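Local coordinates for protein beta-N-acetylhexosaminidase (PDB 7BWG) that probably catalyses the hydrolysis of terminal non-reducing N-acetyl-D-hexosamine residues from N-acetyl-beta-D-hexosaminides, as a glycoside hydrolase family 20 enzyme, at residues M403-G408 with E461-P466; S53-L58 with Y110-L115. One frame throughout, in Å; residues are numbered along the deposited sequence.

Interaction 1 of 2, residues M403-G408 with E461-P466; sequences MKYPTG and ETMAFP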
# COMPACT_ATOMS: atom_id res chain seq x y z
N MET A 403 -11.71 -21.30 22.87
CA MET A 403 -12.52 -22.42 23.31
C MET A 403 -12.31 -22.68 24.79
O MET A 403 -11.17 -22.66 25.28
CB MET A 403 -12.19 -23.68 22.50
CG MET A 403 -13.36 -24.63 22.32
SD MET A 403 -14.68 -23.91 21.32
CE MET A 403 -13.90 -23.82 19.72
N LYS A 404 -13.41 -22.93 25.50
CA LYS A 404 -13.37 -23.12 26.95
C LYS A 404 -12.37 -24.19 27.35
O LYS A 404 -12.11 -25.14 26.61
CB LYS A 404 -14.76 -23.52 27.46
CG LYS A 404 -15.59 -22.39 28.04
CD LYS A 404 -17.01 -22.87 28.33
CE LYS A 404 -17.74 -21.93 29.28
NZ LYS A 404 -17.12 -21.92 30.63
N TYR A 405 -11.78 -24.01 28.54
CA TYR A 405 -11.02 -25.10 29.14
C TYR A 405 -11.98 -26.10 29.77
O TYR A 405 -13.03 -25.72 30.29
CB TYR A 405 -10.06 -24.58 30.21
CG TYR A 405 -8.75 -24.00 29.72
CD1 TYR A 405 -7.64 -24.81 29.53
CD2 TYR A 405 -8.61 -22.64 29.47
CE1 TYR A 405 -6.44 -24.29 29.09
CE2 TYR A 405 -7.41 -22.11 29.03
CZ TYR A 405 -6.32 -22.94 28.84
OH TYR A 405 -5.12 -22.42 28.40
N PRO A 406 -11.65 -27.39 29.75
CA PRO A 406 -12.47 -28.35 30.50
C PRO A 406 -12.32 -28.18 32.00
O PRO A 406 -13.27 -28.49 32.74
CB PRO A 406 -11.94 -29.71 30.03
CG PRO A 406 -10.55 -29.43 29.58
CD PRO A 406 -10.56 -28.05 29.01
N THR A 407 -11.17 -27.69 32.48
CA THR A 407 -10.95 -27.48 33.90
C THR A 407 -11.94 -26.45 34.45
O THR A 407 -12.82 -26.80 35.25
CB THR A 407 -9.52 -27.01 34.16
N GLY A 408 -11.80 -25.19 34.04
CA GLY A 408 -12.80 -24.20 34.32
C GLY A 408 -12.26 -22.85 34.76
O GLY A 408 -12.23 -22.53 35.95
N GLU A 461 -4.99 -13.44 27.75
CA GLU A 461 -3.89 -14.33 28.11
C GLU A 461 -4.36 -15.55 28.87
O GLU A 461 -3.71 -16.60 28.82
CB GLU A 461 -2.85 -13.56 28.93
CG GLU A 461 -2.37 -12.28 28.26
CD GLU A 461 -1.28 -11.59 29.06
OE1 GLU A 461 -0.80 -12.19 30.04
OE2 GLU A 461 -0.91 -10.46 28.70
N THR A 462 -5.48 -15.44 29.60
CA THR A 462 -5.99 -16.59 30.34
C THR A 462 -6.39 -17.73 29.42
O THR A 462 -6.36 -18.90 29.82
CB THR A 462 -7.18 -16.16 31.21
OG1 THR A 462 -6.90 -14.89 31.81
CG2 THR A 462 -7.43 -17.18 32.31
N MET A 463 -6.76 -17.42 28.18
CA MET A 463 -7.18 -18.42 27.20
C MET A 463 -6.16 -18.65 26.11
O MET A 463 -5.97 -19.80 25.69
CB MET A 463 -8.51 -18.00 26.56
CG MET A 463 -9.63 -17.85 27.56
SD MET A 463 -10.40 -19.43 27.93
CE MET A 463 -11.22 -19.75 26.38
N ALA A 464 -5.51 -17.60 25.62
CA ALA A 464 -4.52 -17.76 24.56
C ALA A 464 -3.42 -18.72 24.99
O ALA A 464 -3.10 -19.67 24.26
CB ALA A 464 -3.93 -16.41 24.17
N PHE A 465 -2.86 -18.51 26.17
CA PHE A 465 -1.66 -19.25 26.53
C PHE A 465 -1.99 -20.67 27.00
O PHE A 465 -3.03 -21.21 26.58
CB PHE A 465 -0.85 -18.45 27.55
CG PHE A 465 0.26 -17.66 26.92
CD1 PHE A 465 1.49 -18.25 26.69
CD2 PHE A 465 0.06 -16.36 26.51
CE1 PHE A 465 2.51 -17.54 26.10
CE2 PHE A 465 1.07 -15.64 25.91
CZ PHE A 465 2.30 -16.23 25.70
N PRO A 466 -1.21 -21.29 27.89
CA PRO A 466 -0.84 -22.69 27.68
C PRO A 466 -0.94 -23.17 26.24
O PRO A 466 0.07 -23.49 25.61
CB PRO A 466 -1.82 -23.43 28.59
CG PRO A 466 -1.91 -22.50 29.79
CD PRO A 466 -1.50 -21.09 29.32

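Interaction 2 of 2, residues S53-L58 with Y110-L115; sequences SALSAL and YGVQTL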
# COMPACT_ATOMS: atom_id res chain seq x y z
N SER A 53 19.05 -5.50 22.67
CA SER A 53 18.00 -4.88 23.46
C SER A 53 16.86 -5.86 23.73
O SER A 53 16.25 -5.84 24.80
CB SER A 53 17.47 -3.63 22.75
OG SER A 53 16.65 -3.98 21.65
N ALA A 54 16.57 -6.73 22.76
CA ALA A 54 15.58 -7.78 22.98
C ALA A 54 16.04 -8.77 24.03
O ALA A 54 15.22 -9.34 24.76
CB ALA A 54 15.26 -8.49 21.67
N LEU A 55 17.36 -9.00 24.13
CA LEU A 55 17.89 -9.88 25.16
C LEU A 55 17.95 -9.17 26.51
O LEU A 55 17.73 -9.80 27.55
CB LEU A 55 19.28 -10.38 24.76
CG LEU A 55 20.00 -11.32 25.72
CD1 LEU A 55 19.25 -12.64 25.86
CD2 LEU A 55 21.42 -11.57 25.24
N SER A 56 18.26 -7.87 26.51
CA SER A 56 18.31 -7.12 27.76
C SER A 56 16.93 -7.01 28.40
O SER A 56 16.79 -7.16 29.62
CB SER A 56 18.90 -5.73 27.52
OG SER A 56 20.12 -5.82 26.81
N ALA A 57 15.90 -6.76 27.59
CA ALA A 57 14.54 -6.75 28.11
C ALA A 57 14.10 -8.13 28.57
O ALA A 57 13.28 -8.25 29.47
CB ALA A 57 13.57 -6.21 27.05
N LEU A 58 14.65 -9.18 27.95
CA LEU A 58 14.40 -10.54 28.42
C LEU A 58 15.00 -10.77 29.80
O LEU A 58 14.59 -11.71 30.49
CB LEU A 58 14.96 -11.56 27.43
CG LEU A 58 13.94 -12.17 26.47
CD1 LEU A 58 14.62 -12.79 25.27
CD2 LEU A 58 13.08 -13.20 27.20
N TYR A 110 14.68 -15.35 17.23
CA TYR A 110 14.15 -16.57 17.81
C TYR A 110 15.20 -17.31 18.62
O TYR A 110 14.86 -18.01 19.58
CB TYR A 110 13.58 -17.46 16.70
CG TYR A 110 12.47 -16.78 15.93
CD1 TYR A 110 11.56 -15.96 16.59
CD2 TYR A 110 12.34 -16.95 14.56
CE1 TYR A 110 10.55 -15.33 15.90
CE2 TYR A 110 11.32 -16.33 13.87
CZ TYR A 110 10.43 -15.52 14.54
OH TYR A 110 9.41 -14.89 13.86
N GLY A 111 16.48 -17.17 18.25
CA GLY A 111 17.54 -17.68 19.10
C GLY A 111 17.68 -16.88 20.37
O GLY A 111 17.99 -17.42 21.44
N VAL A 112 17.45 -15.56 20.29
CA VAL A 112 17.43 -14.74 21.49
C VAL A 112 16.22 -15.09 22.36
O VAL A 112 16.27 -14.95 23.58
CB VAL A 112 17.46 -13.25 21.11
CG1 VAL A 112 16.17 -12.54 21.50
CG2 VAL A 112 18.66 -12.56 21.76
N GLN A 113 15.14 -15.58 21.74
CA GLN A 113 13.98 -16.01 22.51
C GLN A 113 14.26 -17.31 23.24
O GLN A 113 13.80 -17.51 24.37
CB GLN A 113 12.76 -16.15 21.60
CG GLN A 113 12.17 -14.83 21.12
CD GLN A 113 11.85 -13.89 22.26
OE1 GLN A 113 11.42 -14.31 23.33
NE2 GLN A 113 12.05 -12.59 22.03
N THR A 114 15.02 -18.22 22.62
CA THR A 114 15.37 -19.47 23.27
C THR A 114 16.29 -19.24 24.47
O THR A 114 16.25 -20.01 25.43
CB THR A 114 16.04 -20.42 22.27
OG1 THR A 114 15.37 -20.33 21.01
CG2 THR A 114 15.97 -21.85 22.77
N LEU A 115 17.10 -18.18 24.43
CA LEU A 115 17.96 -17.86 25.56
C LEU A 115 17.13 -17.57 26.81
O LEU A 115 17.46 -18.04 27.91
CB LEU A 115 18.85 -16.67 25.22
CG LEU A 115 20.17 -16.44 25.98
CD1 LEU A 115 19.95 -16.03 27.43
CD2 LEU A 115 21.04 -17.68 25.90

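Interaction 1 of 2, residues M403-G408 with E461-P466
The phenol of Tyr-405 reaches past the thioether of Met-463 to the C-terminal end of helix 457-464, making an oblique Met-aromatic contact on the way. Met-463 SD lies 5.1 Å from the centroid of the Tyr-405 ring and 73° off its normal, so the sulfur sits neither squarely over the face nor in the ring plane. Its nearest ring atom is Tyr-405 CD2, 4.0 Å from Met-463 SD. Both segments belong to the TIM-barrel catalytic domain: 403-408 is part of the connection from barrel strand 391-393 to its parallel neighbour 442-449, and 461-466 follows the latter.

The two side chains slide past each other in opposite directions. In Tyr-405, CG is anti to the carbonyl carbon (chi1 -81°), which carries the ring toward the helix although its CB leaves the backbone alongside the partner segment. Met-463 is bent at both chi2 and chi3, and these bends bring its CE to the main chain of Met-403 and Lys-404; CE is 4.0 Å from Lys-404 N.

Arg-467, just beyond the second segment, ties the two together: its NH1 hydrogen-bonds Met-403 O, its NH2 hydrogen-bonds Met-463 O, and it makes a cation-pi interaction with the Tyr-405 ring. Val-422 touches both Tyr-405 and Pro-466. Phe-465 is the first residue to leave helical angles, and its carbonyl oxygen lies at the phenol edge, near the ring plane. Pro-466 crosses Tyr-405 at about a right angle, with its CB 3.5 Å from Tyr-405 OH.

Interaction 2 of 2, residues S53-L58 with Y110-L115
Leu-55 and Val-112 meet where the two backbones come nearest, with Leu-55 CB 3.8 Å from Val-112 CG2. The other methyl of the valine, CG1, faces Ala-54 CB at 4.2 Å and Leu-58 CD1 at 4.1 Å, so CG2 meets Leu-55 while CG1 meets Ala-54 and Leu-58. Leu-55 holds CG anti to its own nitrogen (chi1 -180°), which carries CD1 forward to Leu-115; the two leucines cross at a slant, CD1 of Leu-55 lying 3.8 Å from CD1 of Leu-115. Leu-58 CD1 also lies beside the amide of Gln-113, whose chain, bent at chi2, turns back toward the partner although its CB points away.

The segment axes run nearly parallel, 19° apart, and approach to 9.6 Å; aliphatic side chains make most of the contacts between them, and no hydrogen bond crosses. These helices belong to the alpha/beta domain 2 of family 20, where both pack against strand 76-80: Leu-78 touches Leu-55 and Val-112. Ile-45 adds to the packing on Leu-55. Farther out, helix 105-118 is tied to strand 89-93 by a hydrogen bond between Thr-114 OG1 and Tyr-89 OH, and Leu-91 packs against Thr-114.

Interactions 1 and 2 do not touch: their centres are 26 Å apart and their nearest atoms about 10 Å. They lie in different domains and follow in series along the chain, interaction 2 closing before interaction 1 opens. Two pieces of the chain have neighbours in both. Helix 155-166 receives Ala-464 and Phe-465 of interaction 1 through Tyr-161 and His-164, while Ser-167, just beyond that helix, touches Gln-113 of interaction 2. Helix 467-475 begins at Arg-467, which bridges interaction 1, and directly after it Trp-476 meets the ring of Tyr-110 with planes at about 80°. Both contacts lie away from Glu-320, the predicted proton donor.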